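Local coordinates for protein aryl acylamidase (bacterium CSBL00001, PDB 4YJ6) that probably hydrolyses the amide bond of aryl acylamides, releasing the aromatic amine, at residues Glu64-Gln69 against Gly122-Leu127; Val8-Ala13 against Ile227-Arg232; Val48-Tyr53 against Gly92-Leu97. One frame throughout, in Å; residues are numbered along the deposited sequence.

Contact 1 (Glu64-Gln69 against Gly122-Leu127); sequences ERRIMQ and GEDSLL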
loop_
_atom_site.group_PDB
_atom_site.type_symbol
_atom_site.label_atom_id
_atom_site.label_comp_id
_atom_site.label_asym_id
_atom_site.label_seq_id
_atom_site.Cartn_x
_atom_site.Cartn_y
_atom_site.Cartn_z
ATOM N N GLU A 64 -4.031 4.245 -29.073
ATOM C CA GLU A 64 -4.234 5.415 -29.917
ATOM C C GLU A 64 -5.023 5.015 -31.162
ATOM O O GLU A 64 -5.960 5.730 -31.563
ATOM C CB GLU A 64 -2.899 6.025 -30.305
ATOM C CG GLU A 64 -3.042 7.196 -31.307
ATOM C CD GLU A 64 -1.703 7.663 -31.826
ATOM O OE1 GLU A 64 -1.208 8.714 -31.362
ATOM O OE2 GLU A 64 -1.135 6.972 -32.710
ATOM N N ARG A 65 -4.674 3.870 -31.758
ATOM C CA ARG A 65 -5.409 3.440 -32.953
ATOM C C ARG A 65 -6.883 3.189 -32.638
ATOM O O ARG A 65 -7.759 3.617 -33.378
ATOM C CB ARG A 65 -4.774 2.204 -33.575
ATOM C CG ARG A 65 -5.388 1.868 -34.951
ATOM C CD ARG A 65 -5.120 0.385 -35.386
ATOM N NE ARG A 65 -5.696 -0.553 -34.429
ATOM C CZ ARG A 65 -6.994 -0.831 -34.330
ATOM N NH1 ARG A 65 -7.863 -0.286 -35.159
ATOM N NH2 ARG A 65 -7.432 -1.659 -33.399
ATOM N N ARG A 66 -7.177 2.512 -31.528
ATOM C CA ARG A 66 -8.556 2.267 -31.155
ATOM C C ARG A 66 -9.320 3.574 -30.907
ATOM O O ARG A 66 -10.468 3.705 -31.324
ATOM C CB ARG A 66 -8.641 1.378 -29.920
ATOM C CG ARG A 66 -8.278 -0.081 -30.238
ATOM C CD ARG A 66 -8.541 -0.964 -29.022
ATOM N NE ARG A 66 -7.417 -0.946 -28.090
ATOM C CZ ARG A 66 -7.504 -0.764 -26.772
ATOM N NH1 ARG A 66 -8.683 -0.530 -26.168
ATOM N NH2 ARG A 66 -6.385 -0.822 -26.054
ATOM N N ILE A 67 -8.685 4.534 -30.232
ATOM C CA ILE A 67 -9.333 5.828 -29.986
ATOM C C ILE A 67 -9.647 6.528 -31.309
ATOM O O ILE A 67 -10.735 7.091 -31.495
ATOM C CB ILE A 67 -8.410 6.733 -29.138
ATOM C CG1 ILE A 67 -8.380 6.194 -27.705
ATOM C CG2 ILE A 67 -8.864 8.217 -29.200
ATOM C CD1 ILE A 67 -7.375 6.934 -26.814
HETATM N N MSE A 68 -8.691 6.505 -32.228
HETATM C CA MSE A 68 -8.883 7.211 -33.499
HETATM C C MSE A 68 -9.962 6.542 -34.349
HETATM O O MSE A 68 -10.701 7.231 -35.056
HETATM C CB MSE A 68 -7.559 7.323 -34.265
HETATM C CG MSE A 68 -6.585 8.267 -33.527
HETATM SE SE MSE A 68 -7.397 9.917 -32.772
HETATM C CE MSE A 68 -7.109 11.030 -34.337
ATOM N N GLN A 69 -10.100 5.221 -34.227
ATOM C CA GLN A 69 -11.098 4.482 -35.007
ATOM C C GLN A 69 -12.414 4.311 -34.285
ATOM O O GLN A 69 -13.339 3.697 -34.820
ATOM C CB GLN A 69 -10.547 3.112 -35.415
ATOM C CG GLN A 69 -9.234 3.218 -36.145
ATOM C CD GLN A 69 -9.400 3.879 -37.485
ATOM O OE1 GLN A 69 -10.213 3.433 -38.294
ATOM N NE2 GLN A 69 -8.654 4.966 -37.724
ATOM N N GLY A 122 -6.178 -4.255 -18.190
ATOM C CA GLY A 122 -7.454 -4.652 -18.741
ATOM C C GLY A 122 -8.406 -3.507 -19.060
ATOM O O GLY A 122 -9.215 -3.612 -19.980
ATOM N N GLU A 123 -8.324 -2.418 -18.295
ATOM C CA GLU A 123 -9.132 -1.236 -18.542
ATOM C C GLU A 123 -8.280 -0.103 -19.137
ATOM O O GLU A 123 -8.606 1.079 -19.021
ATOM C CB GLU A 123 -9.827 -0.817 -17.239
ATOM C CG GLU A 123 -10.915 -1.822 -16.846
ATOM C CD GLU A 123 -12.128 -1.830 -17.777
ATOM O OE1 GLU A 123 -12.393 -0.833 -18.470
ATOM O OE2 GLU A 123 -12.841 -2.862 -17.807
ATOM N N ASP A 124 -7.204 -0.510 -19.824
ATOM C CA ASP A 124 -6.373 0.365 -20.637
ATOM C C ASP A 124 -5.532 1.386 -19.889
ATOM O O ASP A 124 -5.042 2.329 -20.470
ATOM C CB ASP A 124 -7.199 1.036 -21.744
ATOM C CG ASP A 124 -7.512 0.076 -22.886
ATOM O OD1 ASP A 124 -6.626 -0.756 -23.225
ATOM O OD2 ASP A 124 -8.638 0.172 -23.417
ATOM N N SER A 125 -5.280 1.156 -18.598
ATOM C CA SER A 125 -4.193 1.849 -17.953
ATOM C C SER A 125 -2.889 1.324 -18.559
ATOM O O SER A 125 -2.797 0.150 -18.962
ATOM C CB SER A 125 -4.277 1.616 -16.414
ATOM O OG SER A 125 -3.178 2.214 -15.743
ATOM N N LEU A 126 -1.895 2.203 -18.665
ATOM C CA LEU A 126 -0.612 1.863 -19.311
ATOM C C LEU A 126 0.450 1.613 -18.239
ATOM O O LEU A 126 0.778 2.520 -17.465
ATOM C CB LEU A 126 -0.187 3.038 -20.204
ATOM C CG LEU A 126 -1.191 3.231 -21.354
ATOM C CD1 LEU A 126 -0.992 4.603 -22.050
ATOM C CD2 LEU A 126 -1.071 2.062 -22.354
ATOM N N LEU A 127 0.977 0.396 -18.198
ATOM C CA LEU A 127 1.975 0.011 -17.200
ATOM C C LEU A 127 3.374 0.375 -17.664
ATOM O O LEU A 127 3.855 -0.125 -18.700
ATOM C CB LEU A 127 1.930 -1.492 -16.941
ATOM C CG LEU A 127 0.599 -2.057 -16.473
ATOM C CD1 LEU A 127 0.662 -3.612 -16.444
ATOM C CD2 LEU A 127 0.323 -1.495 -15.135
#
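Arg66, in the last turn of helix 53-69, reaches across to Asp124 and meets its carboxylate head-on with an end-on, bidentate salt bridge. From CB the chain leaves the helix with CG anti to the carbonyl carbon (chi1 -73°), and CG and CD continue it in extended form. These methylenes serve as a spacer to the guanidinium. A bend at chi3 then swings NE and CZ round, so that the two terminal nitrogens face the acid. NH1 of Arg66 lies 2.8 Å from Asp124 OD2, and NH2 of Arg66 is the same 2.8 Å from Asp124 OD1. Both bonds are nearly straight and stay close to the guanidinium plane, while CZ sits 3.7 Å from each of the oxygens OD1 and OD2 of Asp124. The two flat groups are not coplanar but twisted by 39°: OD2 is approached on its syn side, though tilted 28° out of the carboxylate plane, whereas OD1 is met from above that plane. Being held at both oxygens, the carboxylate is probably hindered from rotating. OD2 also accepts from Gly74 N, and NH1 donates to Pro72 O as well, which ties the loop between the two segments into the bridge. Asp124 itself has positive phi and is the C-prime residue of a Schellman motif that closes helix 115-122, with Ser125 N bonded to Met120 O and Asp124 N to Ser121 O. The salt bridge thus pins the C-terminal end of helix 53-69, at the molecular surface, to the turn that leads from helix 115-122 into strand 126-131.

Contact 2 (Val8-Ala13 against Ile227-Arg232); sequences VHWKSA and ITRTVR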
loop_
_atom_site.group_PDB
_atom_site.type_symbol
_atom_site.label_atom_id
_atom_site.label_comp_id
_atom_site.label_asym_id
_atom_site.label_seq_id
_atom_site.Cartn_x
_atom_site.Cartn_y
_atom_site.Cartn_z
ATOM N N VAL A 8 1.633 16.259 -18.129
ATOM C CA VAL A 8 1.039 15.239 -17.258
ATOM C C VAL A 8 1.424 15.337 -15.758
ATOM O O VAL A 8 0.750 14.764 -14.932
ATOM C CB VAL A 8 1.358 13.827 -17.771
ATOM C CG1 VAL A 8 0.866 13.684 -19.220
ATOM C CG2 VAL A 8 2.877 13.542 -17.692
ATOM N N HIS A 9 2.493 16.037 -15.408
ATOM C CA HIS A 9 2.911 16.123 -14.004
ATOM C C HIS A 9 1.744 16.636 -13.178
ATOM O O HIS A 9 1.116 17.642 -13.538
ATOM C CB HIS A 9 4.106 17.080 -13.869
ATOM C CG HIS A 9 4.933 16.866 -12.637
ATOM N ND1 HIS A 9 5.917 17.747 -12.247
ATOM C CD2 HIS A 9 4.944 15.864 -11.721
ATOM C CE1 HIS A 9 6.497 17.307 -11.145
ATOM N NE2 HIS A 9 5.928 16.160 -10.805
ATOM N N TRP A 10 1.448 15.938 -12.080
ATOM C CA TRP A 10 0.375 16.325 -11.142
ATOM C C TRP A 10 -1.078 16.181 -11.638
ATOM O O TRP A 10 -2.028 16.497 -10.899
ATOM C CB TRP A 10 0.609 17.754 -10.571
ATOM C CG TRP A 10 1.958 17.925 -9.917
ATOM C CD1 TRP A 10 3.028 18.668 -10.380
ATOM C CD2 TRP A 10 2.396 17.332 -8.680
ATOM N NE1 TRP A 10 4.090 18.560 -9.509
ATOM C CE2 TRP A 10 3.733 17.751 -8.458
ATOM C CE3 TRP A 10 1.785 16.491 -7.739
ATOM C CZ2 TRP A 10 4.476 17.351 -7.333
ATOM C CZ3 TRP A 10 2.510 16.094 -6.628
ATOM C CH2 TRP A 10 3.850 16.528 -6.425
ATOM N N LYS A 11 -1.285 15.714 -12.864
ATOM C CA LYS A 11 -2.638 15.498 -13.338
ATOM C C LYS A 11 -3.227 14.274 -12.621
ATOM O O LYS A 11 -2.496 13.302 -12.366
ATOM C CB LYS A 11 -2.668 15.248 -14.840
ATOM C CG LYS A 11 -2.267 16.480 -15.651
ATOM C CD LYS A 11 -3.431 17.477 -15.764
ATOM C CE LYS A 11 -3.136 18.544 -16.848
ATOM N NZ LYS A 11 -2.059 19.481 -16.407
ATOM N N SER A 12 -4.520 14.333 -12.322
ATOM C CA SER A 12 -5.203 13.176 -11.725
ATOM C C SER A 12 -5.517 12.106 -12.764
ATOM O O SER A 12 -5.477 12.353 -13.968
ATOM C CB SER A 12 -6.490 13.597 -11.024
ATOM O OG SER A 12 -7.469 13.969 -11.961
ATOM N N ALA A 13 -5.808 10.891 -12.304
ATOM C CA ALA A 13 -6.262 9.855 -13.235
ATOM C C ALA A 13 -7.559 10.294 -13.907
ATOM O O ALA A 13 -7.745 10.061 -15.100
ATOM C CB ALA A 13 -6.470 8.508 -12.492
ATOM N N ILE A 227 -2.562 3.484 -4.414
ATOM C CA ILE A 227 -2.107 4.694 -3.732
ATOM C C ILE A 227 -2.309 5.858 -4.705
ATOM O O ILE A 227 -1.900 5.761 -5.849
ATOM C CB ILE A 227 -0.633 4.548 -3.328
ATOM C CG1 ILE A 227 -0.505 3.395 -2.331
ATOM C CG2 ILE A 227 -0.062 5.896 -2.722
ATOM C CD1 ILE A 227 0.947 3.005 -1.989
ATOM N N THR A 228 -2.980 6.924 -4.264
ATOM C CA THR A 228 -3.346 8.033 -5.161
ATOM C C THR A 228 -3.148 9.368 -4.432
ATOM O O THR A 228 -2.801 9.392 -3.262
ATOM C CB THR A 228 -4.834 7.972 -5.553
ATOM O OG1 THR A 228 -5.639 8.010 -4.367
ATOM C CG2 THR A 228 -5.153 6.688 -6.328
ATOM N N ARG A 229 -3.400 10.485 -5.111
ATOM C CA ARG A 229 -3.369 11.785 -4.437
ATOM C C ARG A 229 -4.770 12.250 -4.114
ATOM O O ARG A 229 -4.931 13.138 -3.270
ATOM C CB ARG A 229 -2.666 12.862 -5.292
ATOM C CG ARG A 229 -1.143 12.600 -5.446
ATOM C CD ARG A 229 -0.399 13.709 -6.208
ATOM N NE ARG A 229 -0.914 13.831 -7.563
ATOM C CZ ARG A 229 -0.511 13.082 -8.595
ATOM N NH1 ARG A 229 0.478 12.198 -8.469
ATOM N NH2 ARG A 229 -1.093 13.258 -9.766
ATOM N N THR A 230 -5.781 11.702 -4.788
ATOM C CA THR A 230 -7.177 12.064 -4.505
ATOM C C THR A 230 -8.011 10.840 -4.205
ATOM O O THR A 230 -7.727 9.741 -4.685
ATOM C CB THR A 230 -7.875 12.768 -5.684
ATOM O OG1 THR A 230 -8.128 11.817 -6.755
ATOM C CG2 THR A 230 -7.016 13.904 -6.212
ATOM N N VAL A 231 -9.073 11.050 -3.442
ATOM C CA VAL A 231 -9.961 9.954 -3.112
ATOM C C VAL A 231 -10.722 9.520 -4.357
ATOM O O VAL A 231 -10.919 8.324 -4.562
ATOM C CB VAL A 231 -10.914 10.331 -1.953
ATOM C CG1 VAL A 231 -11.893 9.178 -1.667
ATOM C CG2 VAL A 231 -10.056 10.680 -0.704
ATOM N N ARG A 232 -11.099 10.474 -5.221
ATOM C CA ARG A 232 -11.796 10.141 -6.462
ATOM C C ARG A 232 -10.932 9.184 -7.316
ATOM O O ARG A 232 -11.443 8.229 -7.888
ATOM C CB ARG A 232 -12.098 11.417 -7.291
ATOM C CG ARG A 232 -12.700 11.115 -8.700
ATOM C CD ARG A 232 -13.092 12.414 -9.438
ATOM N NE ARG A 232 -14.170 13.054 -8.672
ATOM C CZ ARG A 232 -14.161 14.302 -8.165
ATOM N NH1 ARG A 232 -13.136 15.154 -8.375
ATOM N NH2 ARG A 232 -15.215 14.720 -7.449
HETATM O O HOH W 1 -2.100 16.465 -8.070
#
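One water molecule grips both sides of this contact: it donates to Trp10 O over 2.8 Å and accepts from Arg229 NE over 2.9 Å. The carbonyl it reaches belongs to a type II beta turn running from Val8 to Lys11 and closed by Lys11 N to Val8 O, in which Trp10 takes the third position with positive phi. Arg229 enters from the junction between strand 223-228 and helix 231-241. A bend at chi3 (-61°) turns its guanidinium beside the turn, where NH2 comes within 3.0 Å of Lys11 O. The angle there is too poor for a hydrogen bond, so this approach is best read as a close polar contact. The indole does not stack on the arginine. Its plane stands 77° from the guanidinium, and it presents its benzo edge, CE3 lying over one face of the guanidinium and CZ3 packing 3.8 Å from Arg229 CD. Within the turn, Trp10 NE1 sits over the centre of the His9 ring. The polar ends are secured by the end of helix 165-172 and the residues that follow it: Arg229 NH1 donates to Val171 O and Val176 O, and His9 NE2 bonds Asp173 O. This array holds the N-terminal arm against the end of an inner strand of the large mixed sheet. Two helices begin near each other here, with Ser12 OG capping Glu15 N and Thr230 OG1 capping Asp233 N; the CA atoms of Ser12 and Thr230 are 7.6 Å apart. Asp233 OD2, in helix 231-241, accepts from the backbone N of Ala13, where helix 13-21 begins. Between strand and helix, Thr228 OG1 donates to Thr230 O over 2.7 Å, from a position 41° out of the carbonyl plane.

Contact 3 (Val48-Tyr53 against Gly92-Leu97); sequences VVYKAY and GWPSTL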
loop_
_atom_site.group_PDB
_atom_site.type_symbol
_atom_site.label_atom_id
_atom_site.label_comp_id
_atom_site.label_asym_id
_atom_site.label_seq_id
_atom_site.Cartn_x
_atom_site.Cartn_y
_atom_site.Cartn_z
ATOM N N VAL A 48 11.817 3.544 -8.945
ATOM C CA VAL A 48 11.603 2.612 -10.062
ATOM C C VAL A 48 12.698 1.560 -10.101
ATOM O O VAL A 48 13.880 1.892 -10.019
ATOM C CB VAL A 48 11.524 3.400 -11.400
ATOM C CG1 VAL A 48 11.410 2.444 -12.607
ATOM C CG2 VAL A 48 10.368 4.384 -11.362
ATOM N N VAL A 49 12.318 0.290 -10.192
ATOM C CA VAL A 49 13.291 -0.779 -10.251
ATOM C C VAL A 49 13.271 -1.539 -11.581
ATOM O O VAL A 49 14.197 -2.304 -11.865
ATOM C CB VAL A 49 13.122 -1.778 -9.079
ATOM C CG1 VAL A 49 13.328 -1.040 -7.762
ATOM C CG2 VAL A 49 11.736 -2.466 -9.113
ATOM N N TYR A 50 12.237 -1.346 -12.387
ATOM C CA TYR A 50 12.196 -1.935 -13.747
ATOM C C TYR A 50 11.453 -0.959 -14.642
ATOM O O TYR A 50 10.414 -0.415 -14.236
ATOM C CB TYR A 50 11.463 -3.290 -13.748
ATOM C CG TYR A 50 11.273 -3.860 -15.139
ATOM C CD1 TYR A 50 12.374 -4.246 -15.896
ATOM C CD2 TYR A 50 9.989 -4.034 -15.687
ATOM C CE1 TYR A 50 12.218 -4.760 -17.166
ATOM C CE2 TYR A 50 9.828 -4.570 -16.975
ATOM C CZ TYR A 50 10.956 -4.928 -17.688
ATOM O OH TYR A 50 10.836 -5.459 -18.956
ATOM N N LYS A 51 11.966 -0.740 -15.858
ATOM C CA LYS A 51 11.324 0.154 -16.800
ATOM C C LYS A 51 10.858 -0.678 -17.978
ATOM O O LYS A 51 11.652 -1.445 -18.552
ATOM C CB LYS A 51 12.315 1.234 -17.257
ATOM C CG LYS A 51 12.727 2.146 -16.110
ATOM C CD LYS A 51 13.948 3.031 -16.432
ATOM C CE LYS A 51 14.247 3.961 -15.241
ATOM N NZ LYS A 51 15.417 4.872 -15.500
ATOM N N ALA A 52 9.573 -0.547 -18.308
ATOM C CA ALA A 52 8.962 -1.290 -19.421
ATOM C C ALA A 52 8.504 -0.284 -20.481
ATOM O O ALA A 52 7.363 -0.317 -20.964
ATOM C CB ALA A 52 7.765 -2.124 -18.932
ATOM N N TYR A 53 9.420 0.583 -20.864
ATOM C CA TYR A 53 9.044 1.709 -21.688
ATOM C C TYR A 53 8.564 1.250 -23.062
ATOM O O TYR A 53 7.569 1.756 -23.592
ATOM C CB TYR A 53 10.231 2.653 -21.838
ATOM C CG TYR A 53 10.627 3.396 -20.587
ATOM C CD1 TYR A 53 9.839 3.354 -19.428
ATOM C CD2 TYR A 53 11.784 4.166 -20.569
ATOM C CE1 TYR A 53 10.202 4.102 -18.297
ATOM C CE2 TYR A 53 12.141 4.902 -19.441
ATOM C CZ TYR A 53 11.344 4.855 -18.313
ATOM O OH TYR A 53 11.699 5.577 -17.185
ATOM N N GLY A 92 6.863 -12.123 -18.749
ATOM C CA GLY A 92 8.039 -11.482 -19.311
ATOM C C GLY A 92 8.710 -10.423 -18.451
ATOM O O GLY A 92 9.779 -9.930 -18.808
ATOM N N TRP A 93 8.118 -10.079 -17.302
ATOM C CA TRP A 93 8.683 -9.042 -16.451
ATOM C C TRP A 93 9.478 -9.668 -15.302
ATOM O O TRP A 93 9.267 -10.827 -14.944
ATOM C CB TRP A 93 7.566 -8.184 -15.850
ATOM C CG TRP A 93 6.935 -7.213 -16.824
ATOM C CD1 TRP A 93 6.764 -7.371 -18.186
ATOM C CD2 TRP A 93 6.413 -5.934 -16.498
ATOM N NE1 TRP A 93 6.149 -6.241 -18.717
ATOM C CE2 TRP A 93 5.929 -5.347 -17.698
ATOM C CE3 TRP A 93 6.299 -5.221 -15.298
ATOM C CZ2 TRP A 93 5.335 -4.083 -17.725
ATOM C CZ3 TRP A 93 5.717 -3.948 -15.324
ATOM C CH2 TRP A 93 5.224 -3.401 -16.532
ATOM N N PRO A 94 10.405 -8.902 -14.735
ATOM C CA PRO A 94 11.186 -9.479 -13.633
ATOM C C PRO A 94 10.351 -9.589 -12.376
ATOM O O PRO A 94 9.236 -9.068 -12.301
ATOM C CB PRO A 94 12.347 -8.489 -13.442
ATOM C CG PRO A 94 11.932 -7.239 -14.106
ATOM C CD PRO A 94 10.872 -7.557 -15.124
ATOM N N SER A 95 10.883 -10.302 -11.401
ATOM C CA SER A 95 10.283 -10.335 -10.071
ATOM C C SER A 95 11.390 -10.660 -9.083
ATOM O O SER A 95 11.851 -11.788 -9.043
ATOM C CB SER A 95 9.192 -11.413 -10.020
ATOM O OG SER A 95 8.639 -11.470 -8.686
ATOM N N THR A 96 11.819 -9.679 -8.291
ATOM C CA THR A 96 12.954 -9.903 -7.401
ATOM C C THR A 96 12.553 -10.023 -5.939
ATOM O O THR A 96 13.427 -10.114 -5.080
ATOM C CB THR A 96 14.015 -8.787 -7.537
ATOM O OG1 THR A 96 13.554 -7.560 -6.960
ATOM C CG2 THR A 96 14.368 -8.548 -9.012
ATOM N N LEU A 97 11.245 -10.028 -5.661
ATOM C CA LEU A 97 10.731 -10.102 -4.277
ATOM C C LEU A 97 11.374 -9.024 -3.418
ATOM O O LEU A 97 11.807 -9.279 -2.283
ATOM C CB LEU A 97 10.990 -11.492 -3.675
ATOM C CG LEU A 97 10.506 -12.656 -4.563
ATOM C CD1 LEU A 97 10.694 -14.029 -3.853
ATOM C CD2 LEU A 97 9.048 -12.446 -4.951
#
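Tyr50 and Ala52, on the strand 48-51 and at its exit, run alongside Pro94 and Trp93 in the opposite chain direction, with CA atoms 7.6 Å apart for Tyr50 and Pro94 and 8.3 Å apart for Ala52 and Trp93. At that spacing the backbones do not pair, and side chains fill the interval. The tyrosine is central. The ring of Tyr50 projects into the angle between proline and indole because chi1 (174°) sets CG opposite the backbone nitrogen. Pro94 lies over one ring face: its CD is 3.4 Å from the ring centroid and almost exactly on the normal, a CH-pi contact, while CG touches Tyr50 CD1 at 3.5 Å. The backbone N of Ala52 lies over the opposite face, toward the rim. Strand 48-51 is an outer strand of a three-stranded mixed sheet and carries a classic beta bulge, Val49 and Tyr50 both facing Gln130 of the neighbouring strand 126-131; Gln130 NE2 also bonds Pro94 O. Toward Trp93, Tyr50 turns an edge, giving a T-shaped pair with ring planes at 61° and Tyr50 CE2 3.7 Å from Trp93 CD2. Replacing Tyr50 by an alanine is likely to open a gap between the proline and the indole, leaving Pro94 CD without its aromatic cover and the Trp93 face without its edge partner. The pyrrole N-H of Trp93 is held too, NE1 bonding Glu55 OE1 on helix 53-69. Ala52 CB presses close to the six-membered part of the indole, 3.3 Å from Trp93 CZ2.

Overall arrangement
Burial falls from contact 3 through contact 2 to contact 1, and the chemistry changes with it. Contact 3 is buried and built from rings and apolar carbons; contact 2, partly buried, combines an aromatic edge with an arginine and a bridging water; contact 1 is a surface ion pair. Contacts 1 and 3 involve consecutive elements, strand 48-51 followed by helix 53-69, and reach the same three-stranded sheet, contact 1 at strand 126-131 and contact 3 at its neighbour 48-51; they touch where Leu127 CB meets Trp93 CH2. Contact 2 instead joins the N-terminal arm to the eight-stranded sheet, and its chain loop encloses the other two; its centre is about 19 Å from that of contact 1.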